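Local coordinates for protein fatty acid amide hydrolase (Candida albicans, PDB 6KVR) that probably hydrolyses monocarboxylic acid amides, fatty acid amides among them, to the carboxylate and ammonium, as an enzyme of the amidase signature family, at residues 115-123 with 216-226; 268-278 with 306-314. All blocks are in the same frame, centred on the assembly; numbering follows the deposited sequence.

Contact 1 of 2, residues 115-123 with 216-226; sequences HQFTNCAME and FTGLTKNPFNL
Asn-119 reaches from the end of helix 100-118 to the loop that leads into strand 221-222, and its side chain bonds two carbonyls of that loop at once. Asn-119 CB lies 3.5 Å from Leu-219 O. The first torsion sets CG opposite the backbone N (chi1 -165°), and CG lies almost equally far from Leu-219 O and Thr-217 O. At the tip, Asn-119 ND2 gives a hydrogen bond of 2.7 Å to Thr-217 O and another of 2.9 Å to Leu-219 O, the second nearly straight at 171°. Both oxygens lie in the plane of the Asn-119 amide, which should fix its rotation, although ND2 stands above each carbonyl plane. Gly-218, between the two acceptors, adopts a positive phi and lets the loop curl round the amide.

The backbone of Asn-119 also has positive phi, as the first residue to leave the helix. Its O accepts a hydrogen bond from Thr-220 OG1 (2.9 Å), a hydroxyl that also pairs with Ser-202 OG. One residue back, Thr-118 O accepts a hydrogen bond from Lys-221 N (2.8 Å). Apolar contacts flank these bonds: Thr-118 CG2 rests on Pro-223 CB (3.9 Å), Leu-226 CD1 meets the edge of the Phe-117 ring, and the selenomethionine Met-122, bent at chi2 and chi3, brings CE to 3.5 Å from Phe-216 CB.

The contact thus ties the C-terminal end of helix 100-118, and the chain leading from it to strand 123-124 at one edge of the sheet within this chain, to the 216-226 segment. Helix 235-243 packs on Thr-118, Cys-120 and Thr-220, helix 64-70 on Phe-117 and Pro-223, and helix 20-40 on Met-122 and Thr-217.

Contact 2 of 2, residues 268-278 with 306-314; sequences HGLRPTTKRIS and LELWMKAYI
Tyr-313 OH is joined by Ser-278 N, which donates a hydrogen bond of 3.0 Å to it at an N-H...O angle of 148°, and by the hydroxyl of Thr-186. Thr-186 OG1 also pairs with Ser-278 O, so one threonine bridges the phenol and the chain beside it. With chi1 at -176°, the Tyr-313 side chain extends away from its own backbone N, from helix 303-317 to the loop after strand 268-271.

Ile-277 fills the angle between the helix side chains. Its CG1 lies over one face of the Tyr-313 ring, towards the rim, in a CH-pi contact 4.3 Å from the centroid, while the same carbon touches the edge of the Trp-309 indole at CZ3 (3.7 Å). Its CD1 presses on CE of the selenomethionine Met-310 at 3.4 Å, tighter than ordinary carbon contact. The Met-310 chain, folded at chi2 and chi3, also sets CE against Pro-272 CB (3.6 Å) and crosses Leu-270 at about a right angle, with SE near CD2. Nearer the start of the helix segment, Leu-306 CD1 meets Leu-270 CB at 4.2 Å and lies over the backbone of Gly-269.

Here a helix packs on a strand of the mixed sheet: the axes of segments 268-271 and 306-314 approach to 10.0 Å and their chain directions differ by 35°. Strand 268-271 runs between antiparallel strands 295-300 and 494-499; helix 552-565 packs on Leu-270 and Leu-306, and helix 185-192 on Ile-277, Trp-309 and Tyr-313.

In the fold
Both contacts are buried and lie on opposite sides of the chain's centre, their own centres 25 Å apart and without touching, and they share no helix or strand. Contact 1 sits near the edge of the mixed sheet, where a helix end meets a loop: its chemistry is polar, with four hydrogen bonds, all accepted by backbone carbonyls, and apolar contacts beside them. Contact 2 packs a helix on an inner strand and the loop after it, and is mainly apolar, with a single hydrogen bond across. The side chain of Met-122 is about 8 Å, and that of Trp-309 about 10 Å, from the side chain of Lys-158, predicted to belong to the charge relay system.

Contact 1 of 2, residues 115-123 with 216-226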
# COMPACT_ATOMS: atom_id res chain seq x y z
N HIS A 115 -5.92 -21.75 30.37
CA HIS A 115 -5.58 -20.62 31.24
C HIS A 115 -4.98 -21.08 32.56
O HIS A 115 -4.02 -20.48 33.06
CB HIS A 115 -6.80 -19.75 31.51
CG HIS A 115 -6.49 -18.57 32.38
ND1 HIS A 115 -5.65 -17.55 31.98
CD2 HIS A 115 -6.86 -18.26 33.64
CE1 HIS A 115 -5.55 -16.65 32.94
NE2 HIS A 115 -6.27 -17.06 33.97
N GLN A 116 -5.55 -22.13 33.17
CA GLN A 116 -5.07 -22.59 34.47
C GLN A 116 -3.61 -23.03 34.41
O GLN A 116 -2.86 -22.85 35.37
CB GLN A 116 -5.96 -23.73 34.98
CG GLN A 116 -6.23 -23.65 36.47
CD GLN A 116 -6.71 -24.98 37.05
OE1 GLN A 116 -7.30 -25.80 36.35
NE2 GLN A 116 -6.42 -25.19 38.32
N PHE A 117 -3.19 -23.57 33.27
CA PHE A 117 -1.81 -24.01 33.11
C PHE A 117 -0.91 -22.93 32.50
O PHE A 117 0.21 -22.74 32.97
CB PHE A 117 -1.76 -25.28 32.26
CG PHE A 117 -2.16 -26.53 33.01
CD1 PHE A 117 -1.22 -27.25 33.74
CD2 PHE A 117 -3.48 -26.98 32.99
CE1 PHE A 117 -1.59 -28.41 34.43
CE2 PHE A 117 -3.85 -28.13 33.66
CZ PHE A 117 -2.90 -28.84 34.39
N THR A 118 -1.36 -22.23 31.45
CA THR A 118 -0.47 -21.33 30.73
C THR A 118 -0.63 -19.85 31.06
O THR A 118 0.27 -19.07 30.72
CB THR A 118 -0.65 -21.50 29.22
OG1 THR A 118 -1.98 -21.11 28.87
CG2 THR A 118 -0.40 -22.96 28.81
N ASN A 119 -1.73 -19.44 31.71
CA ASN A 119 -1.99 -18.03 32.03
C ASN A 119 -2.17 -17.21 30.75
O ASN A 119 -1.75 -16.05 30.65
CB ASN A 119 -0.89 -17.43 32.92
CG ASN A 119 -1.31 -16.11 33.57
OD1 ASN A 119 -2.42 -15.98 34.08
ND2 ASN A 119 -0.39 -15.13 33.57
N CYS A 120 -2.84 -17.81 29.76
CA CYS A 120 -2.98 -17.24 28.43
C CYS A 120 -4.13 -16.24 28.27
O CYS A 120 -4.16 -15.53 27.27
CB CYS A 120 -3.16 -18.37 27.41
SG CYS A 120 -4.60 -19.39 27.75
N ALA A 121 -5.07 -16.15 29.22
CA ALA A 121 -6.20 -15.24 29.09
C ALA A 121 -5.97 -13.93 29.84
O ALA A 121 -5.34 -13.92 30.91
CB ALA A 121 -7.50 -15.89 29.59
N MSE A 122 -6.47 -12.82 29.28
CA MSE A 122 -6.57 -11.54 30.02
C MSE A 122 -8.00 -11.24 30.44
O MSE A 122 -8.23 -10.49 31.39
CB MSE A 122 -6.04 -10.35 29.20
CG MSE A 122 -4.74 -10.58 28.49
SE MSE A 122 -3.59 -8.96 28.40
CE MSE A 122 -3.85 -8.53 30.27
N GLU A 123 -8.95 -11.78 29.68
CA GLU A 123 -10.37 -11.58 29.92
C GLU A 123 -11.08 -12.87 29.54
O GLU A 123 -10.77 -13.48 28.51
CB GLU A 123 -10.94 -10.40 29.12
CG GLU A 123 -10.81 -9.03 29.81
CD GLU A 123 -11.78 -7.97 29.25
OE1 GLU A 123 -11.95 -6.91 29.90
OE2 GLU A 123 -12.35 -8.20 28.16
N PHE A 216 -0.37 -6.63 33.98
CA PHE A 216 -1.71 -7.05 34.37
C PHE A 216 -1.69 -8.48 34.92
O PHE A 216 -2.09 -8.72 36.05
CB PHE A 216 -2.69 -6.97 33.19
CG PHE A 216 -2.96 -5.59 32.67
CD1 PHE A 216 -2.08 -4.97 31.79
CD2 PHE A 216 -4.15 -4.95 32.97
CE1 PHE A 216 -2.36 -3.71 31.27
CE2 PHE A 216 -4.43 -3.69 32.44
CZ PHE A 216 -3.54 -3.07 31.59
N THR A 217 -1.21 -9.43 34.11
CA THR A 217 -1.27 -10.85 34.42
C THR A 217 0.08 -11.54 34.49
O THR A 217 0.12 -12.76 34.71
CB THR A 217 -2.11 -11.58 33.36
OG1 THR A 217 -1.53 -11.37 32.06
CG2 THR A 217 -3.55 -11.06 33.37
N GLY A 218 1.19 -10.83 34.25
CA GLY A 218 2.51 -11.45 34.36
C GLY A 218 2.92 -12.17 33.09
O GLY A 218 2.84 -11.61 31.99
N LEU A 219 3.36 -13.42 33.22
CA LEU A 219 3.91 -14.19 32.11
C LEU A 219 2.94 -15.26 31.64
O LEU A 219 2.22 -15.87 32.43
CB LEU A 219 5.23 -14.87 32.49
CG LEU A 219 6.35 -14.01 33.06
CD1 LEU A 219 7.41 -14.87 33.77
CD2 LEU A 219 6.96 -13.14 31.95
N THR A 220 2.95 -15.51 30.33
CA THR A 220 2.20 -16.62 29.73
C THR A 220 3.19 -17.71 29.32
O THR A 220 4.25 -17.40 28.78
CB THR A 220 1.38 -16.12 28.53
OG1 THR A 220 0.42 -15.17 29.01
CG2 THR A 220 0.65 -17.27 27.79
N LYS A 221 2.85 -18.97 29.58
CA LYS A 221 3.81 -20.07 29.47
C LYS A 221 3.47 -21.01 28.31
O LYS A 221 2.33 -21.11 27.87
CB LYS A 221 3.87 -20.87 30.78
CG LYS A 221 4.56 -20.12 31.92
CD LYS A 221 5.99 -19.69 31.53
CE LYS A 221 6.80 -19.31 32.77
NZ LYS A 221 8.24 -19.15 32.46
N ASN A 222 4.50 -21.75 27.87
CA ASN A 222 4.36 -22.67 26.73
C ASN A 222 3.59 -23.92 27.12
O ASN A 222 3.93 -24.57 28.11
CB ASN A 222 5.74 -23.07 26.19
CG ASN A 222 5.67 -23.75 24.84
OD1 ASN A 222 4.92 -24.72 24.63
ND2 ASN A 222 6.48 -23.26 23.90
N PRO A 223 2.56 -24.31 26.37
CA PRO A 223 1.76 -25.47 26.79
C PRO A 223 2.47 -26.82 26.64
O PRO A 223 2.00 -27.81 27.23
CB PRO A 223 0.51 -25.38 25.89
CG PRO A 223 0.96 -24.66 24.67
CD PRO A 223 2.02 -23.67 25.15
N PHE A 224 3.58 -26.92 25.90
CA PHE A 224 4.32 -28.17 25.77
C PHE A 224 5.49 -28.27 26.75
O PHE A 224 6.09 -29.35 26.86
CB PHE A 224 4.85 -28.32 24.33
CG PHE A 224 3.77 -28.63 23.33
CD1 PHE A 224 3.41 -29.95 23.07
CD2 PHE A 224 3.10 -27.61 22.67
CE1 PHE A 224 2.40 -30.24 22.14
CE2 PHE A 224 2.10 -27.88 21.75
CZ PHE A 224 1.75 -29.20 21.48
N ASN A 225 5.81 -27.19 27.44
CA ASN A 225 6.89 -27.12 28.41
C ASN A 225 6.69 -25.83 29.17
O ASN A 225 7.01 -24.76 28.66
CB ASN A 225 8.26 -27.15 27.71
CG ASN A 225 9.44 -27.10 28.69
OD1 ASN A 225 9.34 -26.52 29.77
ND2 ASN A 225 10.56 -27.70 28.30
N LEU A 226 6.14 -25.92 30.38
CA LEU A 226 5.72 -24.74 31.12
C LEU A 226 6.88 -23.90 31.64
O LEU A 226 6.64 -22.80 32.14
CB LEU A 226 4.82 -25.13 32.30
CG LEU A 226 3.39 -25.55 31.96
CD1 LEU A 226 2.62 -25.89 33.25
CD2 LEU A 226 2.66 -24.47 31.19

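Contact 2 of 2, residues 268-278 with 306-314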
# COMPACT_ATOMS: atom_id res chain seq x y z
N HIS A 268 0.09 -23.67 13.92
CA HIS A 268 0.38 -23.04 12.64
C HIS A 268 -0.10 -21.60 12.66
O HIS A 268 -1.08 -21.27 13.35
CB HIS A 268 -0.29 -23.76 11.47
CG HIS A 268 -0.06 -25.24 11.41
ND1 HIS A 268 1.19 -25.79 11.26
CD2 HIS A 268 -0.93 -26.28 11.44
CE1 HIS A 268 1.08 -27.11 11.21
NE2 HIS A 268 -0.20 -27.43 11.32
N GLY A 269 0.57 -20.75 11.88
CA GLY A 269 0.22 -19.34 11.85
C GLY A 269 0.59 -18.68 10.54
O GLY A 269 1.64 -18.99 9.96
N LEU A 270 -0.25 -17.75 10.08
CA LEU A 270 -0.01 -17.06 8.81
C LEU A 270 0.17 -15.57 9.04
O LEU A 270 -0.73 -14.90 9.56
CB LEU A 270 -1.17 -17.29 7.85
CG LEU A 270 -1.02 -16.48 6.56
CD1 LEU A 270 0.22 -16.92 5.78
CD2 LEU A 270 -2.29 -16.59 5.71
N ARG A 271 1.32 -15.05 8.63
CA ARG A 271 1.48 -13.61 8.44
C ARG A 271 1.15 -13.26 6.99
O ARG A 271 1.95 -13.52 6.09
CB ARG A 271 2.91 -13.16 8.77
CG ARG A 271 3.07 -11.65 8.68
CD ARG A 271 4.50 -11.16 8.46
NE ARG A 271 4.71 -10.98 7.04
CZ ARG A 271 4.54 -9.85 6.36
NH1 ARG A 271 4.30 -8.69 6.97
NH2 ARG A 271 4.59 -9.90 5.04
N PRO A 272 -0.00 -12.67 6.71
CA PRO A 272 -0.33 -12.35 5.32
C PRO A 272 0.38 -11.09 4.83
O PRO A 272 0.93 -10.31 5.62
CB PRO A 272 -1.85 -12.17 5.33
CG PRO A 272 -2.24 -12.03 6.78
CD PRO A 272 -1.11 -12.42 7.65
N THR A 273 0.39 -10.93 3.51
CA THR A 273 0.85 -9.68 2.91
C THR A 273 0.03 -8.54 3.47
O THR A 273 -1.17 -8.69 3.73
CB THR A 273 0.70 -9.70 1.38
OG1 THR A 273 1.05 -10.99 0.85
CG2 THR A 273 1.63 -8.66 0.74
N THR A 274 0.66 -7.37 3.65
CA THR A 274 -0.06 -6.25 4.22
C THR A 274 -1.27 -5.88 3.37
O THR A 274 -1.30 -6.11 2.16
CB THR A 274 0.83 -5.01 4.36
OG1 THR A 274 1.41 -4.69 3.09
CG2 THR A 274 1.95 -5.24 5.40
N LYS A 275 -2.28 -5.33 4.05
CA LYS A 275 -3.46 -4.70 3.46
C LYS A 275 -4.47 -5.69 2.89
O LYS A 275 -5.31 -5.32 2.10
CB LYS A 275 -3.07 -3.66 2.40
CG LYS A 275 -2.07 -2.63 2.93
CD LYS A 275 -0.96 -2.35 1.93
CE LYS A 275 -1.19 -1.02 1.16
NZ LYS A 275 -0.44 -0.90 -0.16
N ARG A 276 -4.42 -6.96 3.30
CA ARG A 276 -5.50 -7.88 2.99
C ARG A 276 -6.47 -8.02 4.15
O ARG A 276 -7.69 -7.99 3.95
CB ARG A 276 -4.92 -9.25 2.60
CG ARG A 276 -3.94 -9.21 1.44
CD ARG A 276 -3.72 -10.59 0.80
NE ARG A 276 -4.79 -10.97 -0.11
CZ ARG A 276 -4.72 -11.98 -0.98
NH1 ARG A 276 -3.62 -12.69 -1.13
NH2 ARG A 276 -5.80 -12.28 -1.71
N ILE A 277 -5.95 -8.13 5.37
CA ILE A 277 -6.75 -8.24 6.59
C ILE A 277 -6.65 -6.90 7.32
O ILE A 277 -5.56 -6.33 7.44
CB ILE A 277 -6.26 -9.42 7.46
CG1 ILE A 277 -6.72 -10.75 6.85
CG2 ILE A 277 -6.84 -9.38 8.84
CD1 ILE A 277 -5.96 -11.18 5.65
N SER A 278 -7.78 -6.38 7.78
CA SER A 278 -7.78 -5.08 8.46
C SER A 278 -7.14 -5.12 9.84
O SER A 278 -7.35 -6.05 10.63
CB SER A 278 -9.21 -4.56 8.60
OG SER A 278 -9.20 -3.29 9.25
N LEU A 306 -6.49 -22.16 8.63
CA LEU A 306 -5.94 -20.91 8.10
C LEU A 306 -6.59 -20.56 6.77
O LEU A 306 -6.97 -19.41 6.55
CB LEU A 306 -4.42 -21.04 7.93
CG LEU A 306 -3.58 -21.46 9.14
CD1 LEU A 306 -2.11 -21.22 8.85
CD2 LEU A 306 -4.01 -20.70 10.38
N GLU A 307 -6.74 -21.54 5.88
CA GLU A 307 -7.30 -21.26 4.56
C GLU A 307 -8.77 -20.87 4.66
O GLU A 307 -9.22 -19.93 4.00
CB GLU A 307 -7.11 -22.48 3.65
CG GLU A 307 -7.03 -22.18 2.16
CD GLU A 307 -8.40 -22.13 1.49
OE1 GLU A 307 -9.27 -22.94 1.89
OE2 GLU A 307 -8.59 -21.33 0.54
N LEU A 308 -9.54 -21.59 5.49
CA LEU A 308 -10.94 -21.26 5.70
C LEU A 308 -11.10 -19.81 6.14
O LEU A 308 -11.99 -19.09 5.66
CB LEU A 308 -11.55 -22.19 6.75
CG LEU A 308 -12.95 -21.79 7.25
CD1 LEU A 308 -13.97 -21.93 6.14
CD2 LEU A 308 -13.39 -22.56 8.49
N TRP A 309 -10.25 -19.38 7.07
CA TRP A 309 -10.38 -18.06 7.68
C TRP A 309 -10.09 -16.96 6.66
O TRP A 309 -10.88 -16.03 6.50
CB TRP A 309 -9.44 -17.98 8.88
CG TRP A 309 -9.65 -16.84 9.81
CD1 TRP A 309 -10.38 -16.85 10.95
CD2 TRP A 309 -9.11 -15.52 9.68
NE1 TRP A 309 -10.34 -15.61 11.55
CE2 TRP A 309 -9.56 -14.78 10.79
CE3 TRP A 309 -8.30 -14.90 8.72
CZ2 TRP A 309 -9.23 -13.44 10.98
CZ3 TRP A 309 -7.96 -13.56 8.92
CH2 TRP A 309 -8.42 -12.85 10.04
N MSE A 310 -8.98 -17.06 5.94
CA MSE A 310 -8.66 -16.09 4.90
C MSE A 310 -9.78 -16.00 3.87
O MSE A 310 -10.26 -14.90 3.56
CB MSE A 310 -7.34 -16.46 4.22
CG MSE A 310 -6.14 -16.51 5.17
SE MSE A 310 -5.70 -14.73 5.89
CE MSE A 310 -4.79 -14.00 4.27
N LYS A 311 -10.19 -17.15 3.34
CA LYS A 311 -11.21 -17.17 2.29
C LYS A 311 -12.50 -16.54 2.76
O LYS A 311 -13.08 -15.71 2.05
CB LYS A 311 -11.47 -18.61 1.82
CG LYS A 311 -12.48 -18.72 0.67
CD LYS A 311 -12.71 -20.19 0.32
CE LYS A 311 -13.53 -20.88 1.41
NZ LYS A 311 -12.97 -22.22 1.81
N ALA A 312 -12.97 -16.90 3.96
CA ALA A 312 -14.21 -16.33 4.48
C ALA A 312 -14.06 -14.84 4.76
O ALA A 312 -14.91 -14.03 4.37
CB ALA A 312 -14.65 -17.08 5.74
N TYR A 313 -12.97 -14.46 5.44
CA TYR A 313 -12.77 -13.07 5.82
C TYR A 313 -12.80 -12.16 4.60
O TYR A 313 -13.54 -11.18 4.57
CB TYR A 313 -11.43 -12.91 6.56
CG TYR A 313 -11.14 -11.51 7.09
CD1 TYR A 313 -10.65 -10.50 6.26
CD2 TYR A 313 -11.36 -11.20 8.43
CE1 TYR A 313 -10.38 -9.24 6.74
CE2 TYR A 313 -11.10 -9.94 8.92
CZ TYR A 313 -10.61 -8.96 8.07
OH TYR A 313 -10.34 -7.70 8.57
N ILE A 314 -12.03 -12.50 3.57
CA ILE A 314 -11.86 -11.62 2.42
C ILE A 314 -13.07 -11.69 1.49
O ILE A 314 -13.69 -10.66 1.18
CB ILE A 314 -10.56 -11.96 1.69
CG1 ILE A 314 -9.35 -11.57 2.54
CG2 ILE A 314 -10.53 -11.32 0.28
CD1 ILE A 314 -8.05 -12.23 2.10